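Local coordinates for fructooligosaccharide ABC transporter substrate-binding protein FusA (Streptococcus pneumoniae, PDB 5G5Y) that captures short- and long-chain fructooligosaccharides outside the cell and delivers them to an ABC transporter for import, preferring tetrasaccharides and larger, at residues K295-T300 with E410-Y415; K195-A200 with D283-L288. One frame throughout, in Å; residues are numbered along the deposited sequence.

Contact 1 of 2, residues K295-T300 with E410-Y415; sequences KHVART and EYYVPY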
loop_
_atom_site.group_PDB
_atom_site.type_symbol
_atom_site.label_atom_id
_atom_site.label_comp_id
_atom_site.label_asym_id
_atom_site.label_seq_id
_atom_site.Cartn_x
_atom_site.Cartn_y
_atom_site.Cartn_z
ATOM N N LYS A 295 -17.608 1.145 18.429
ATOM C CA LYS A 295 -16.268 0.946 17.888
ATOM C C LYS A 295 -16.352 0.715 16.381
ATOM O O LYS A 295 -17.315 0.091 15.877
ATOM C CB LYS A 295 -15.612 -0.273 18.502
ATOM C CG LYS A 295 -15.275 -0.136 19.967
ATOM C CD LYS A 295 -14.764 -1.460 20.451
ATOM C CE LYS A 295 -14.602 -1.527 21.944
ATOM N NZ LYS A 295 -13.860 -2.778 22.287
ATOM N N HIS A 296 -15.358 1.220 15.680
ATOM C CA HIS A 296 -15.316 1.117 14.212
ATOM C C HIS A 296 -13.881 1.255 13.755
ATOM O O HIS A 296 -13.088 1.973 14.364
ATOM C CB HIS A 296 -16.187 2.199 13.546
ATOM C CG HIS A 296 -16.346 2.029 12.074
ATOM N ND1 HIS A 296 -17.008 0.952 11.535
ATOM C CD2 HIS A 296 -15.916 2.777 11.020
ATOM C CE1 HIS A 296 -17.033 1.057 10.218
ATOM N NE2 HIS A 296 -16.342 2.140 9.875
ATOM N N VAL A 297 -13.545 0.543 12.685
ATOM C CA VAL A 297 -12.328 0.757 11.915
ATOM C C VAL A 297 -12.711 1.063 10.473
ATOM O O VAL A 297 -13.429 0.264 9.831
ATOM C CB VAL A 297 -11.427 -0.486 11.949
ATOM C CG1 VAL A 297 -10.193 -0.298 11.092
ATOM C CG2 VAL A 297 -11.002 -0.767 13.389
ATOM N N ALA A 298 -12.205 2.188 9.969
ATOM C CA ALA A 298 -12.406 2.572 8.571
ATOM C C ALA A 298 -11.377 1.783 7.759
ATOM O O ALA A 298 -10.191 1.657 8.141
ATOM C CB ALA A 298 -12.201 4.031 8.389
ATOM N N ARG A 299 -11.836 1.196 6.663
ATOM C CA ARG A 299 -10.916 0.506 5.766
ATOM C C ARG A 299 -10.209 1.522 4.886
ATOM O O ARG A 299 -10.836 2.484 4.381
ATOM C CB ARG A 299 -11.676 -0.463 4.913
ATOM C CG ARG A 299 -12.263 -1.565 5.717
ATOM C CD ARG A 299 -13.156 -2.459 4.875
ATOM N NE ARG A 299 -12.381 -3.197 3.898
ATOM C CZ ARG A 299 -12.875 -4.057 3.010
ATOM N NH1 ARG A 299 -14.186 -4.332 2.895
ATOM N NH2 ARG A 299 -12.021 -4.667 2.190
ATOM N N THR A 300 -8.909 1.344 4.714
ATOM C CA THR A 300 -8.202 2.090 3.657
ATOM C C THR A 300 -8.653 1.512 2.305
ATOM O O THR A 300 -9.352 0.484 2.270
ATOM C CB THR A 300 -6.650 1.913 3.673
ATOM O OG1 THR A 300 -6.309 0.579 3.255
ATOM C CG2 THR A 300 -6.077 2.215 5.034
ATOM N N GLU A 410 -6.847 -9.858 14.871
ATOM C CA GLU A 410 -7.143 -9.851 16.315
ATOM C C GLU A 410 -7.790 -8.527 16.765
ATOM O O GLU A 410 -8.812 -8.554 17.446
ATOM C CB GLU A 410 -5.834 -10.026 17.095
ATOM C CG GLU A 410 -5.918 -9.936 18.612
ATOM C CD GLU A 410 -4.587 -10.251 19.325
ATOM O OE1 GLU A 410 -3.522 -10.420 18.663
ATOM O OE2 GLU A 410 -4.602 -10.283 20.575
ATOM N N TYR A 411 -7.212 -7.398 16.349
ATOM C CA TYR A 411 -7.622 -6.086 16.872
ATOM C C TYR A 411 -8.654 -5.337 16.027
ATOM O O TYR A 411 -9.475 -4.607 16.581
ATOM C CB TYR A 411 -6.401 -5.194 17.066
ATOM C CG TYR A 411 -5.541 -5.658 18.213
ATOM C CD1 TYR A 411 -5.913 -5.390 19.539
ATOM C CD2 TYR A 411 -4.367 -6.390 17.993
ATOM C CE1 TYR A 411 -5.143 -5.845 20.610
ATOM C CE2 TYR A 411 -3.585 -6.838 19.063
ATOM C CZ TYR A 411 -3.957 -6.538 20.366
ATOM O OH TYR A 411 -3.147 -6.959 21.449
ATOM N N TYR A 412 -8.579 -5.466 14.707
ATOM C CA TYR A 412 -9.299 -4.521 13.816
ATOM C C TYR A 412 -10.441 -5.117 13.008
ATOM O O TYR A 412 -11.503 -4.510 12.869
ATOM C CB TYR A 412 -8.342 -3.847 12.871
ATOM C CG TYR A 412 -7.155 -3.171 13.468
ATOM C CD1 TYR A 412 -7.249 -2.422 14.640
ATOM C CD2 TYR A 412 -5.925 -3.253 12.842
ATOM C CE1 TYR A 412 -6.153 -1.809 15.190
ATOM C CE2 TYR A 412 -4.818 -2.591 13.349
ATOM C CZ TYR A 412 -4.937 -1.855 14.514
ATOM O OH TYR A 412 -3.827 -1.225 15.037
ATOM N N VAL A 413 -10.225 -6.295 12.435
ATOM C CA VAL A 413 -11.225 -6.907 11.592
ATOM C C VAL A 413 -12.649 -6.984 12.185
ATOM O O VAL A 413 -13.600 -6.646 11.483
ATOM C CB VAL A 413 -10.731 -8.245 11.060
ATOM C CG1 VAL A 413 -11.855 -9.052 10.397
ATOM C CG2 VAL A 413 -9.598 -7.976 10.070
ATOM N N PRO A 414 -12.793 -7.327 13.482
ATOM C CA PRO A 414 -14.132 -7.362 14.066
ATOM C C PRO A 414 -14.921 -6.045 13.995
ATOM O O PRO A 414 -16.165 -6.070 14.042
ATOM C CB PRO A 414 -13.875 -7.760 15.530
ATOM C CG PRO A 414 -12.563 -8.473 15.519
ATOM C CD PRO A 414 -11.764 -7.781 14.452
ATOM N N TYR A 415 -14.204 -4.924 13.838
ATOM C CA TYR A 415 -14.796 -3.593 13.837
ATOM C C TYR A 415 -14.857 -2.946 12.438
ATOM O O TYR A 415 -15.302 -1.825 12.350
ATOM C CB TYR A 415 -14.020 -2.708 14.786
ATOM C CG TYR A 415 -13.965 -3.343 16.139
ATOM C CD1 TYR A 415 -15.130 -3.481 16.888
ATOM C CD2 TYR A 415 -12.784 -3.869 16.637
ATOM C CE1 TYR A 415 -15.128 -4.125 18.094
ATOM C CE2 TYR A 415 -12.761 -4.504 17.881
ATOM C CZ TYR A 415 -13.939 -4.634 18.584
ATOM O OH TYR A 415 -13.935 -5.218 19.806
HETATM O O HOH W 1 -16.129 -4.603 21.952
#
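Lys295 lays its aliphatic chain alongside the ring of Tyr415, both side chains pointing the same way: CD of Lys295 comes obliquely to 3.6 Å from CE1 of Tyr415. In this family 1 solute-binding protein the contact ties the loop between strands 282-284 and 305-306 to the 3-10 turn that follows helix 399-412. Because CG of Lys295 is anti to its carbonyl carbon (chi1 -68°) and the chain is extended beyond it, the ammonium group is carried along the ring as far as the hydroxyl. A water bridges the two ends, accepting from Lys295 NZ at 2.9 Å and lying 3.1 Å from Tyr415 OH. Deeper in, Val297 N donates to Tyr415 O at 3.0 Å with an N-H...O angle of 163°, reaching the oxygen from 59° above the carbonyl plane. The same oxygen receives a CA-H...O contact from His296 CA at 3.5 Å. Val297 points at the turn, and its CG2, anti to the carbonyl carbon, lies 3.9 Å from Tyr415 CB and 4.1 Å from Tyr412 CB. Where the helix passes into the 3-10 turn, Tyr415 N donates to Tyr412 O at 2.9 Å.

Contact 2 of 2, residues K195-A200 with D283-L288; sequences KFLFAA and DVLPVL
Leu285 is the first residue of 283-288 to meet the 3-10 turn 195-200, its CD2 lying 4.5 Å from CD2 of Leu197. The contact is hydrophobic packing between this turn and the chain leaving strand 282-284, an outermost strand of a four-stranded mixed sheet in one lobe of the solute-binding protein. Just before it, Asp283 folds back on its own segment: OD1 accepts from Val284 N at 2.8 Å, on the anti side and 33° out of the carboxylate plane, while OD2 forms a salt bridge with Lys143. Backbone bonds of Asp283 with Ile141 and of Leu285 with Ala139 join this end to strand 138-142. Leu285 then points at the turn, with CG anti to the backbone N (chi1 180°), which sets CD2 beside Leu197. Pro286 faces the other way, touching Met153. At Val287, CG2 approaches CZ of Phe196 to 4.3 Å, meeting the ring obliquely. The Phe196 ring also meets that of Tyr412 from helix 399-412, with planes at about 60°, and Val287 touches Tyr412 too, so the three side chains pack together. Leu288 makes two contacts, one apolar and one through its backbone. Its CD1 lies 4.4 Å from Leu197 CD2, the same methyl that meets Leu285; a single leucine branch is therefore shared by two leucines of the other segment. All three apolar separations, 4.3 to 4.5 Å, are at the long end of van der Waals contact, so the side chains touch lightly. The backbones come nearest at Ala200 and Leu288, whose CA atoms are 6.0 Å apart. Here the small side chain of Ala200 points at the other segment, and its CB lies 3.5 Å from Leu288 O.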
loop_
_atom_site.group_PDB
_atom_site.type_symbol
_atom_site.label_atom_id
_atom_site.label_comp_id
_atom_site.label_asym_id
_atom_site.label_seq_id
_atom_site.Cartn_x
_atom_site.Cartn_y
_atom_site.Cartn_z
ATOM N N LYS A 195 -5.116 9.614 11.839
ATOM C CA LYS A 195 -6.505 9.559 11.336
ATOM C C LYS A 195 -7.214 8.216 11.648
ATOM O O LYS A 195 -8.456 8.171 11.720
ATOM C CB LYS A 195 -6.612 9.946 9.845
ATOM C CG LYS A 195 -6.000 8.922 8.880
ATOM C CD LYS A 195 -6.309 9.210 7.411
ATOM C CE LYS A 195 -5.904 10.607 6.940
ATOM N NZ LYS A 195 -4.415 10.732 6.880
ATOM N N PHE A 196 -6.447 7.145 11.883
ATOM C CA PHE A 196 -7.000 5.888 12.418
ATOM C C PHE A 196 -8.030 6.069 13.570
ATOM O O PHE A 196 -9.056 5.347 13.662
ATOM C CB PHE A 196 -5.843 4.958 12.863
ATOM C CG PHE A 196 -6.307 3.691 13.485
ATOM C CD1 PHE A 196 -6.771 2.642 12.688
ATOM C CD2 PHE A 196 -6.363 3.573 14.851
ATOM C CE1 PHE A 196 -7.252 1.473 13.251
ATOM C CE2 PHE A 196 -6.855 2.403 15.429
ATOM C CZ PHE A 196 -7.300 1.358 14.622
ATOM N N LEU A 197 -7.789 7.041 14.442
ATOM C CA LEU A 197 -8.648 7.228 15.625
ATOM C C LEU A 197 -10.007 7.841 15.281
ATOM O O LEU A 197 -10.922 7.775 16.100
ATOM C CB LEU A 197 -7.976 8.116 16.684
ATOM C CG LEU A 197 -6.768 7.497 17.422
ATOM C CD1 LEU A 197 -6.282 8.440 18.518
ATOM C CD2 LEU A 197 -7.081 6.125 18.015
ATOM N N PHE A 198 -10.150 8.451 14.107
ATOM C CA PHE A 198 -11.414 9.130 13.769
ATOM C C PHE A 198 -12.624 8.205 13.766
ATOM O O PHE A 198 -13.744 8.667 14.042
ATOM C CB PHE A 198 -11.302 9.886 12.431
ATOM C CG PHE A 198 -10.685 11.266 12.579
ATOM C CD1 PHE A 198 -9.689 11.531 13.543
ATOM C CD2 PHE A 198 -11.113 12.313 11.776
ATOM C CE1 PHE A 198 -9.137 12.808 13.674
ATOM C CE2 PHE A 198 -10.568 13.587 11.901
ATOM C CZ PHE A 198 -9.575 13.835 12.850
ATOM N N ALA A 199 -12.396 6.937 13.437
ATOM C CA ALA A 199 -13.439 5.924 13.371
ATOM C C ALA A 199 -14.107 5.651 14.729
ATOM O O ALA A 199 -15.258 5.189 14.771
ATOM C CB ALA A 199 -12.892 4.630 12.764
ATOM N N ALA A 200 -13.431 6.010 15.820
ATOM C CA ALA A 200 -14.092 6.030 17.126
ATOM C C ALA A 200 -15.314 6.923 17.172
ATOM O O ALA A 200 -16.176 6.692 18.027
ATOM C CB ALA A 200 -13.112 6.371 18.248
ATOM N N ASP A 283 2.852 -2.121 22.387
ATOM C CA ASP A 283 1.916 -3.063 21.800
ATOM C C ASP A 283 0.783 -2.279 21.125
ATOM O O ASP A 283 0.730 -1.060 21.230
ATOM C CB ASP A 283 1.336 -3.969 22.886
ATOM C CG ASP A 283 0.990 -5.364 22.375
ATOM O OD1 ASP A 283 0.883 -5.584 21.149
ATOM O OD2 ASP A 283 0.810 -6.248 23.221
ATOM N N VAL A 284 -0.103 -3.007 20.454
ATOM C CA VAL A 284 -1.243 -2.441 19.737
ATOM C C VAL A 284 -2.225 -1.788 20.713
ATOM O O VAL A 284 -2.602 -2.375 21.736
ATOM C CB VAL A 284 -2.009 -3.496 18.919
ATOM C CG1 VAL A 284 -3.099 -2.822 18.101
ATOM C CG2 VAL A 284 -1.083 -4.302 18.003
ATOM N N LEU A 285 -2.592 -0.549 20.416
ATOM C CA LEU A 285 -3.650 0.123 21.144
ATOM C C LEU A 285 -4.949 -0.476 20.599
ATOM O O LEU A 285 -5.231 -0.300 19.400
ATOM C CB LEU A 285 -3.613 1.634 20.875
ATOM C CG LEU A 285 -4.684 2.471 21.585
ATOM C CD1 LEU A 285 -4.455 2.456 23.081
ATOM C CD2 LEU A 285 -4.714 3.891 21.094
ATOM N N PRO A 286 -5.726 -1.167 21.434
ATOM C CA PRO A 286 -6.980 -1.693 20.885
ATOM C C PRO A 286 -7.942 -0.615 20.387
ATOM O O PRO A 286 -7.851 0.552 20.794
ATOM C CB PRO A 286 -7.618 -2.434 22.067
ATOM C CG PRO A 286 -6.537 -2.536 23.107
ATOM C CD PRO A 286 -5.610 -1.410 22.885
ATOM N N VAL A 287 -8.876 -1.029 19.564
ATOM C CA VAL A 287 -9.881 -0.126 19.011
ATOM C C VAL A 287 -10.678 0.486 20.183
ATOM O O VAL A 287 -11.153 -0.242 21.081
ATOM C CB VAL A 287 -10.792 -0.861 18.026
ATOM C CG1 VAL A 287 -11.992 0.002 17.616
ATOM C CG2 VAL A 287 -9.957 -1.273 16.833
ATOM N N LEU A 288 -10.785 1.805 20.186
ATOM C CA LEU A 288 -11.453 2.545 21.279
ATOM C C LEU A 288 -12.893 2.884 20.938
ATOM O O LEU A 288 -13.206 3.264 19.812
ATOM C CB LEU A 288 -10.712 3.836 21.525
ATOM C CG LEU A 288 -9.229 3.662 21.825
ATOM C CD1 LEU A 288 -8.560 5.016 22.014
ATOM C CD2 LEU A 288 -9.015 2.841 23.082
#

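Overall arrangement
The two contacts, with centres 9 Å apart, lie on the same side of the chain's centre and adjoin through both side chains and backbone oxygens. Contact 2 is the buried one: five of its six touching residues are buried and its cross-segment packing is chiefly apolar. Contact 1 is partly buried, running from an exposed lysine to a buried valine, and adds a backbone bond and a bridging water. They hold different segments, but His296 O lies 3.1 Å from Ala199 CB, and Val287 touches Val297. Helix 399-412, the 3-10 turn 195-200, segment 283-288, which leaves strand 282-284, and the loop 295-300 thus form one packed region; the side chain of Tyr412 is about 10 Å from that of substrate-binding Trp270.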